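Local coordinates for protein beta-glucosidase (Pseudoalteromonas sp., PDB 3F95) that is the extra C-terminal beta-sandwich domain of an exo-1,3/1,4-beta-glucanase, an enzyme that probably acts as a beta-glucosidase through its other domains, at residues S81-G86 against V168-K173; L88-R93 against L134-H139; S130-A135 against D177-T182. All coordinates share one frame; numbering follows the deposited sequence.

Interactions 2 and 3 are strand pairings within one mixed sheet of this C-terminal domain, while interaction 1 packs a loop on the end of its strand 161-171. Strand 87-94 lies between strands 161-171 and 132-137, and the short strand 179-180 adds to the far edge of 132-137. Interactions 1 and 2, with centres about 10 Å apart, meet where Ala169 O lies 2.7 Å from Glu89 N and Gly86 O 2.9 Å from Leu138 N, both probable hydrogen bonds. Interactions 2 and 3 share Leu134 and Ala135, and their centres are about 6 Å apart. Interactions 1 and 3, about 15 Å between centres, are separated in sequence by residues 174-176 alone.

Interaction 1: S81-G86 against V168-K173; sequences SKFSTG and VALTIK
Phe83 turns its CG anti to its own carbonyl carbon (chi1 -55°), and Leu170 does the same (chi1 -67°); these torsions bring the two side chains together. Leu170 CB stands 3.6 Å from the centroid of the Phe83 ring, 3° off the normal, a CH-pi contact almost centred over the face. One branch follows it, Leu170 CD1 resting 3.9 Å from Phe83 CD2, while Phe83 CE1 comes within 3.6 Å of the backbone Leu170 C. The other face of the ring is covered within its own segment by Lys82 CG, so the phenyl is sandwiched between two aliphatic groups. Ile172 CG2 approaches obliquely, 3.8 Å from Phe83 CD1, and also presses against Lys82 O. Beyond CG the lysine chain runs out extended, and its NZ is hydrogen-bonded to Ser4 O. No hydrogen bond joins the two segments directly. Where their backbones draw closest, Gly86 CA sits 3.4 Å from Thr171 O. Gly86 N in turn bonds to Phe83 O at 2.8 Å, closing a type I beta turn over residues 83 to 86. His7 of the neighbouring strand 6-8 also touches Phe83. The arrangement is a type I turn in the loop before strand 87-94, whose Phe83 packs on the end of strand 161-171 in the domain's beta-sandwich.

Interaction 2: L88-R93 against L134-H139; sequences LELKMR and LAIPLH
Leu90 and Ile136 meet on the buried side of an antiparallel strand pair, Leu90 CD2 lying 3.7 Å from Ile136 CD1. With its CG between the backbone N and the carbonyl carbon (chi1 68°), the end of the leucine comes nearer the partner strand; CD2 also approaches Leu134 CB. Next to this pair, Leu134 CD1 packs on Met92 CB at 4.1 Å. At the other end Leu138, already past the strand, folds its CD2 back to 4.0 Å from Leu88 CB. The six side chains thus face the same side in two clusters, Leu88 with Leu138 apart from the other four, and Met107 and Leu104 of strand 102-108 and Ile117 of strand 113-118 cover them from the opposing sheet. The face of Glu89 and Ala135, a non-hydrogen-bonded pair, makes fewer side-chain contacts between the strands. Glu89 is partly exposed there, and in one of its two conformers OE1 takes a bond from the backbone N of Ser175. Lys91 starts away from the partner strand, and its NZ forms a salt bridge with Asp167. Four backbone bonds hold the strands, two for Leu88 with Ile136 and two for Leu90 with Leu134. Leu134 N to Leu90 O, 2.8 Å long, is nearly collinear with the carbonyl, whereas Leu88 N meets Ile136 O with a 27° tilt from its plane. The chemistry is therefore divided: backbone polar groups are paired, apolar contacts among leucine, isoleucine and methionine line the inner side, and the charged Glu89 and Lys91 do not lie on that face.

Interaction 3: S130-A135 against D177-T182; sequences SWHTLA and DSISLT
Ala135 is held on both its polar backbone atoms by the segment 177-182: its N bonds to Ile179 O and its O receives Leu181 N, each at 2.8 Å. A third bond, Ile179 N to Thr133 O, is also 2.8 Å and nearly straight at 167°. The bond from Ala135 N is just as straight at its hydrogen, but it reaches Ile179 O from 41° out of the carbonyl plane, whereas Ile179 N lies nearly on the direction of the Thr133 carbonyl. Together these bonds make a short parallel pairing, Leu134 with Ile179 and Ala135 with Ser180, reinforced by a CA-H...O contact from Ser180 CA to Ala135 O. The side chains fit around it on both sides. With Thr133 OG1 beside the backbone N (chi1 -55°), CG2 takes the place opposite N and lies alongside Ser178 CB at 3.9 Å, and Ser178 OG touches the methyl Ala135 CB at 3.7 Å. On the other side Ile179 CD1 approaches His132 ND1 obliquely, and Leu181 CD1 meets Leu134 CD1 at 4.2 Å. Before the direct pairing begins, a water accepts from Thr133 N and donates to Asp177 O, bridging the two segments. Farther out, Ser178 OG is bonded to Ser175 O and His132 NE2 to Asp128 OD1, which help fix the serine hydroxyl and the imidazole. An inverse gamma turn centred on Leu181 then bends the chain, and Leu181 O receives Arg115 NH1. The added strand 179-180 lies beside strand 132-137, whose other neighbour is strand 87-94, while Leu125 of helix 123-126 touches both Leu134 and Ile179.

Interaction 1: S81-G86 against V168-K173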
loop_
_atom_site.group_PDB
_atom_site.type_symbol
_atom_site.label_atom_id
_atom_site.label_comp_id
_atom_site.label_asym_id
_atom_site.label_seq_id
_atom_site.Cartn_x
_atom_site.Cartn_y
_atom_site.Cartn_z
ATOM N N SER A 81 9.338 8.104 -16.147
ATOM C CA SER A 81 10.794 7.931 -16.101
ATOM C C SER A 81 11.454 8.797 -15.023
ATOM O O SER A 81 12.591 8.548 -14.630
ATOM C CB SER A 81 11.391 8.265 -17.468
ATOM O OG SER A 81 11.034 9.584 -17.820
ATOM N N LYS A 82 10.727 9.813 -14.567
ATOM C CA LYS A 82 11.091 10.608 -13.395
ATOM C C LYS A 82 11.402 9.706 -12.195
ATOM O O LYS A 82 12.280 10.024 -11.375
ATOM C CB LYS A 82 9.955 11.577 -13.065
ATOM C CG LYS A 82 10.226 12.504 -11.907
ATOM C CD LYS A 82 9.095 13.505 -11.703
ATOM C CE LYS A 82 9.518 14.523 -10.649
ATOM N NZ LYS A 82 8.547 15.628 -10.527
ATOM N N PHE A 83 10.691 8.580 -12.110
ATOM C CA PHE A 83 10.814 7.696 -10.954
ATOM C C PHE A 83 11.555 6.397 -11.198
ATOM O O PHE A 83 11.554 5.537 -10.332
ATOM C CB PHE A 83 9.440 7.441 -10.309
ATOM C CG PHE A 83 8.733 8.688 -9.934
ATOM C CD1 PHE A 83 9.232 9.498 -8.912
ATOM C CD2 PHE A 83 7.586 9.084 -10.622
ATOM C CE1 PHE A 83 8.604 10.684 -8.572
ATOM C CE2 PHE A 83 6.937 10.274 -10.291
ATOM C CZ PHE A 83 7.444 11.076 -9.256
ATOM N N SER A 84 12.227 6.262 -12.346
ATOM C CA SER A 84 12.911 4.999 -12.676
ATOM C C SER A 84 13.929 4.554 -11.619
ATOM O O SER A 84 14.104 3.359 -11.389
ATOM C CB SER A 84 13.556 5.059 -14.066
ATOM O OG SER A 84 14.676 5.921 -14.064
ATOM N N THR A 85 14.593 5.504 -10.975
ATOM C CA THR A 85 15.441 5.197 -9.817
ATOM C C THR A 85 14.908 5.835 -8.537
ATOM O O THR A 85 15.680 6.176 -7.634
ATOM C CB THR A 85 16.926 5.633 -10.021
ATOM O OG1 THR A 85 16.970 6.934 -10.625
ATOM C CG2 THR A 85 17.653 4.652 -10.920
ATOM N N GLY A 86 13.588 5.986 -8.469
ATOM C CA GLY A 86 12.928 6.630 -7.338
ATOM C C GLY A 86 12.338 5.636 -6.346
ATOM O O GLY A 86 12.766 4.472 -6.257
ATOM N N VAL A 168 0.765 8.384 0.652
ATOM C CA VAL A 168 1.428 7.531 -0.324
ATOM C C VAL A 168 1.795 8.358 -1.528
ATOM O O VAL A 168 0.922 8.995 -2.148
ATOM C CB VAL A 168 0.516 6.360 -0.797
ATOM C CG1 VAL A 168 1.275 5.434 -1.698
ATOM C CG2 VAL A 168 0.014 5.562 0.405
ATOM N N ALA A 169 3.081 8.359 -1.876
ATOM C CA ALA A 169 3.519 9.153 -3.034
ATOM C C ALA A 169 4.745 8.563 -3.694
ATOM O O ALA A 169 5.555 7.913 -3.016
ATOM C CB ALA A 169 3.791 10.614 -2.601
ATOM N N LEU A 170 4.868 8.757 -5.021
ATOM C CA LEU A 170 6.120 8.467 -5.713
ATOM C C LEU A 170 7.059 9.659 -5.475
ATOM O O LEU A 170 6.622 10.803 -5.527
ATOM C CB LEU A 170 5.877 8.233 -7.207
ATOM C CG LEU A 170 5.088 6.982 -7.597
ATOM C CD1 LEU A 170 4.616 7.034 -9.042
ATOM C CD2 LEU A 170 5.918 5.722 -7.354
ATOM N N THR A 171 8.333 9.380 -5.184
ATOM C CA THR A 171 9.296 10.434 -4.911
ATOM C C THR A 171 10.677 10.089 -5.467
ATOM O O THR A 171 11.046 8.914 -5.577
ATOM C CB THR A 171 9.423 10.733 -3.392
ATOM O OG1 THR A 171 10.257 11.886 -3.217
ATOM C CG2 THR A 171 10.055 9.557 -2.651
ATOM N N ILE A 172 11.450 11.121 -5.797
ATOM C CA ILE A 172 12.803 10.875 -6.292
ATOM C C ILE A 172 13.776 10.874 -5.132
ATOM O O ILE A 172 14.882 10.360 -5.263
ATOM C CB ILE A 172 13.244 11.854 -7.417
ATOM C CG1 ILE A 172 13.251 13.304 -6.924
ATOM C CG2 ILE A 172 12.334 11.670 -8.612
ATOM C CD1 ILE A 172 13.764 14.308 -7.938
ATOM N N LYS A 173 13.337 11.458 -4.014
ATOM C CA LYS A 173 14.094 11.438 -2.763
ATOM C C LYS A 173 13.224 11.203 -1.521
ATOM O O LYS A 173 12.316 12.007 -1.213
ATOM C CB LYS A 173 14.936 12.717 -2.576
ATOM C CG LYS A 173 14.147 14.003 -2.399
ATOM C CD LYS A 173 14.672 14.787 -1.196
ATOM C CE LYS A 173 16.158 15.061 -1.321
ATOM N NZ LYS A 173 16.805 15.478 -0.024
#

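Interaction 2: L88-R93 against L134-H139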
loop_
_atom_site.group_PDB
_atom_site.type_symbol
_atom_site.label_atom_id
_atom_site.label_comp_id
_atom_site.label_asym_id
_atom_site.label_seq_id
_atom_site.Cartn_x
_atom_site.Cartn_y
_atom_site.Cartn_z
ATOM N N LEU A 88 8.634 4.493 -3.949
ATOM C CA LEU A 88 7.286 4.701 -3.432
ATOM C C LEU A 88 7.452 4.983 -1.942
ATOM O O LEU A 88 8.069 4.188 -1.231
ATOM C CB LEU A 88 6.397 3.466 -3.664
ATOM C CG LEU A 88 4.943 3.639 -3.171
ATOM C CD1 LEU A 88 4.182 4.550 -4.145
ATOM C CD2 LEU A 88 4.213 2.301 -3.002
ATOM N N GLU A 89 6.928 6.113 -1.484
ATOM C CA GLU A 89 6.937 6.432 -0.063
ATOM C C GLU A 89 5.534 6.360 0.510
ATOM O O GLU A 89 4.567 6.770 -0.136
ATOM C CB GLU A 89 7.549 7.813 0.209
ATOM C CG GLU A 89 7.536 8.194 1.696
ATOM C CD GLU A 89 7.932 9.648 1.976
ATOM O OE1 GLU A 89 9.118 9.966 1.823
ATOM O OE2 GLU A 89 7.064 10.459 2.382
ATOM N N LEU A 90 5.422 5.832 1.727
ATOM C CA LEU A 90 4.131 5.794 2.401
ATOM C C LEU A 90 4.352 5.798 3.902
ATOM O O LEU A 90 5.437 5.468 4.363
ATOM C CB LEU A 90 3.329 4.543 1.991
ATOM C CG LEU A 90 3.854 3.159 2.454
ATOM C CD1 LEU A 90 2.753 2.078 2.382
ATOM C CD2 LEU A 90 5.033 2.713 1.662
ATOM N N LYS A 91 3.346 6.194 4.664
ATOM C CA LYS A 91 3.389 5.951 6.099
ATOM C C LYS A 91 2.534 4.709 6.384
ATOM O O LYS A 91 1.480 4.515 5.769
ATOM C CB LYS A 91 2.890 7.169 6.880
ATOM C CG LYS A 91 3.754 8.433 6.609
ATOM C CD LYS A 91 3.257 9.637 7.402
ATOM C CE LYS A 91 4.167 10.871 7.155
ATOM N NZ LYS A 91 4.058 11.302 5.726
ATOM N N MET A 92 3.020 3.858 7.275
ATOM C CA MET A 92 2.287 2.632 7.640
ATOM C C MET A 92 2.380 2.425 9.144
ATOM O O MET A 92 3.403 2.780 9.761
ATOM C CB MET A 92 2.871 1.439 6.895
ATOM C CG MET A 92 2.151 0.107 7.166
ATOM S SD MET A 92 2.910 -1.315 6.401
ATOM C CE MET A 92 2.470 -1.025 4.686
ATOM N N ARG A 93 1.321 1.866 9.742
ATOM C CA ARG A 93 1.344 1.415 11.125
ATOM C C ARG A 93 0.789 -0.011 11.107
ATOM O O ARG A 93 -0.294 -0.246 10.551
ATOM C CB ARG A 93 0.442 2.313 11.974
ATOM C CG ARG A 93 0.280 1.874 13.422
ATOM C CD ARG A 93 -0.645 2.826 14.185
ATOM N NE ARG A 93 -2.010 2.725 13.652
ATOM C CZ ARG A 93 -3.018 3.548 13.929
ATOM N NH1 ARG A 93 -2.854 4.578 14.751
ATOM N NH2 ARG A 93 -4.208 3.336 13.371
ATOM N N LEU A 134 7.942 4.830 5.367
ATOM C CA LEU A 134 8.717 3.821 4.640
ATOM C C LEU A 134 9.019 4.328 3.229
ATOM O O LEU A 134 8.105 4.799 2.517
ATOM C CB LEU A 134 7.923 2.503 4.577
ATOM C CG LEU A 134 7.476 1.857 5.894
ATOM C CD1 LEU A 134 6.675 0.566 5.608
ATOM C CD2 LEU A 134 8.727 1.546 6.791
ATOM N N ALA A 135 10.293 4.285 2.836
ATOM C CA ALA A 135 10.693 4.625 1.475
ATOM C C ALA A 135 11.103 3.349 0.739
ATOM O O ALA A 135 11.962 2.602 1.190
ATOM C CB ALA A 135 11.824 5.707 1.450
ATOM N N ILE A 136 10.426 3.062 -0.366
ATOM C CA ILE A 136 10.653 1.796 -1.065
ATOM C C ILE A 136 11.308 2.011 -2.429
ATOM O O ILE A 136 10.642 2.431 -3.381
ATOM C CB ILE A 136 9.343 0.970 -1.222
ATOM C CG1 ILE A 136 8.720 0.735 0.163
ATOM C CG2 ILE A 136 9.653 -0.336 -1.921
ATOM C CD1 ILE A 136 7.287 0.212 0.141
ATOM N N PRO A 137 12.622 1.731 -2.525
ATOM C CA PRO A 137 13.277 1.950 -3.818
ATOM C C PRO A 137 12.608 1.064 -4.859
ATOM O O PRO A 137 12.338 -0.112 -4.595
ATOM C CB PRO A 137 14.728 1.543 -3.584
ATOM C CG PRO A 137 14.765 0.857 -2.216
ATOM C CD PRO A 137 13.528 1.231 -1.474
ATOM N N LEU A 138 12.297 1.644 -6.011
ATOM C CA LEU A 138 11.561 0.907 -7.045
ATOM C C LEU A 138 12.449 -0.059 -7.818
ATOM O O LEU A 138 11.976 -1.051 -8.381
ATOM C CB LEU A 138 10.840 1.880 -7.988
ATOM C CG LEU A 138 9.773 2.764 -7.309
ATOM C CD1 LEU A 138 9.076 3.671 -8.315
ATOM C CD2 LEU A 138 8.738 1.920 -6.534
ATOM N N HIS A 139 13.743 0.219 -7.836
ATOM C CA HIS A 139 14.639 -0.636 -8.595
ATOM C C HIS A 139 15.825 -1.168 -7.800
ATOM O O HIS A 139 16.537 -0.421 -7.140
ATOM C CB HIS A 139 15.049 0.054 -9.881
ATOM C CG HIS A 139 13.911 0.220 -10.845
ATOM N ND1 HIS A 139 13.119 1.347 -10.875
ATOM C CD2 HIS A 139 13.408 -0.615 -11.785
ATOM C CE1 HIS A 139 12.196 1.215 -11.807
ATOM N NE2 HIS A 139 12.348 0.034 -12.374
#

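Interaction 3: S130-A135 against D177-T182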
loop_
_atom_site.group_PDB
_atom_site.type_symbol
_atom_site.label_atom_id
_atom_site.label_comp_id
_atom_site.label_asym_id
_atom_site.label_seq_id
_atom_site.Cartn_x
_atom_site.Cartn_y
_atom_site.Cartn_z
ATOM N N SER A 130 3.678 1.517 15.934
ATOM C CA SER A 130 3.626 2.952 15.725
ATOM C C SER A 130 3.685 3.238 14.235
ATOM O O SER A 130 4.056 2.372 13.449
ATOM C CB SER A 130 4.816 3.653 16.398
ATOM O OG SER A 130 4.933 3.265 17.753
ATOM N N TRP A 131 3.342 4.463 13.863
ATOM C CA TRP A 131 3.504 4.915 12.483
ATOM C C TRP A 131 4.979 5.024 12.145
ATOM O O TRP A 131 5.787 5.448 13.016
ATOM C CB TRP A 131 2.857 6.280 12.262
ATOM C CG TRP A 131 1.365 6.230 12.193
ATOM C CD1 TRP A 131 0.478 6.473 13.209
ATOM C CD2 TRP A 131 0.580 5.933 11.023
ATOM N NE1 TRP A 131 -0.830 6.338 12.740
ATOM C CE2 TRP A 131 -0.790 6.015 11.403
ATOM C CE3 TRP A 131 0.904 5.603 9.693
ATOM C CZ2 TRP A 131 -1.849 5.788 10.485
ATOM C CZ3 TRP A 131 -0.157 5.364 8.777
ATOM C CH2 TRP A 131 -1.508 5.460 9.187
ATOM N N HIS A 132 5.330 4.633 10.916
ATOM C CA HIS A 132 6.666 4.843 10.325
ATOM C C HIS A 132 6.547 5.268 8.872
ATOM O O HIS A 132 5.647 4.814 8.149
ATOM C CB HIS A 132 7.520 3.585 10.390
ATOM C CG HIS A 132 7.652 3.056 11.782
ATOM N ND1 HIS A 132 8.534 3.596 12.694
ATOM C CD2 HIS A 132 6.967 2.094 12.439
ATOM C CE1 HIS A 132 8.400 2.969 13.851
ATOM N NE2 HIS A 132 7.453 2.055 13.727
ATOM N N THR A 133 7.441 6.147 8.446
ATOM C CA THR A 133 7.513 6.522 7.051
ATOM C C THR A 133 8.474 5.563 6.344
ATOM O O THR A 133 9.660 5.475 6.687
ATOM C CB THR A 133 7.998 7.973 6.880
ATOM O OG1 THR A 133 7.153 8.827 7.643
ATOM C CG2 THR A 133 7.926 8.378 5.424
ATOM N N LEU A 134 7.942 4.830 5.367
ATOM C CA LEU A 134 8.717 3.821 4.640
ATOM C C LEU A 134 9.019 4.328 3.229
ATOM O O LEU A 134 8.105 4.799 2.517
ATOM C CB LEU A 134 7.923 2.503 4.577
ATOM C CG LEU A 134 7.476 1.857 5.894
ATOM C CD1 LEU A 134 6.675 0.566 5.608
ATOM C CD2 LEU A 134 8.727 1.546 6.791
ATOM N N ALA A 135 10.293 4.285 2.836
ATOM C CA ALA A 135 10.693 4.625 1.475
ATOM C C ALA A 135 11.103 3.349 0.739
ATOM O O ALA A 135 11.962 2.602 1.190
ATOM C CB ALA A 135 11.824 5.707 1.450
ATOM N N ASP A 177 12.915 11.582 7.572
ATOM C CA ASP A 177 12.721 10.623 8.663
ATOM C C ASP A 177 12.285 9.236 8.176
ATOM O O ASP A 177 11.934 8.360 8.968
ATOM C CB ASP A 177 11.857 11.199 9.793
ATOM C CG ASP A 177 12.664 12.067 10.764
ATOM O OD1 ASP A 177 12.097 12.459 11.805
ATOM O OD2 ASP A 177 13.861 12.360 10.499
ATOM N N SER A 178 12.422 9.015 6.872
ATOM C CA SER A 178 12.025 7.738 6.278
ATOM C C SER A 178 13.000 6.590 6.549
ATOM O O SER A 178 14.204 6.801 6.751
ATOM C CB SER A 178 11.791 7.897 4.780
ATOM O OG SER A 178 13.015 8.043 4.082
ATOM N N ILE A 179 12.450 5.382 6.553
ATOM C CA ILE A 179 13.199 4.140 6.649
ATOM C C ILE A 179 13.110 3.465 5.277
ATOM O O ILE A 179 12.009 3.205 4.785
ATOM C CB ILE A 179 12.582 3.237 7.737
ATOM C CG1 ILE A 179 12.469 4.001 9.074
ATOM C CG2 ILE A 179 13.343 1.885 7.866
ATOM C CD1 ILE A 179 11.704 3.213 10.179
ATOM N N SER A 180 14.260 3.223 4.646
ATOM C CA SER A 180 14.284 2.619 3.325
ATOM C C SER A 180 14.185 1.089 3.400
ATOM O O SER A 180 15.005 0.419 4.063
ATOM C CB SER A 180 15.525 3.085 2.544
ATOM O OG SER A 180 15.576 2.495 1.247
ATOM N N LEU A 181 13.167 0.537 2.732
ATOM C CA LEU A 181 13.061 -0.911 2.560
ATOM C C LEU A 181 13.932 -1.316 1.382
ATOM O O LEU A 181 13.462 -1.578 0.278
ATOM C CB LEU A 181 11.601 -1.372 2.364
ATOM C CG LEU A 181 10.630 -0.989 3.486
ATOM C CD1 LEU A 181 9.296 -1.694 3.212
ATOM C CD2 LEU A 181 11.212 -1.389 4.855
ATOM N N THR A 182 15.230 -1.359 1.644
ATOM C CA THR A 182 16.230 -1.649 0.632
ATOM C C THR A 182 16.110 -3.092 0.142
ATOM O O THR A 182 15.464 -3.916 0.773
ATOM C CB THR A 182 17.660 -1.384 1.206
ATOM O OG1 THR A 182 17.889 -2.271 2.302
ATOM C CG2 THR A 182 17.773 0.054 1.702
HETATM O O HOH W 1 9.622 7.053 9.966
#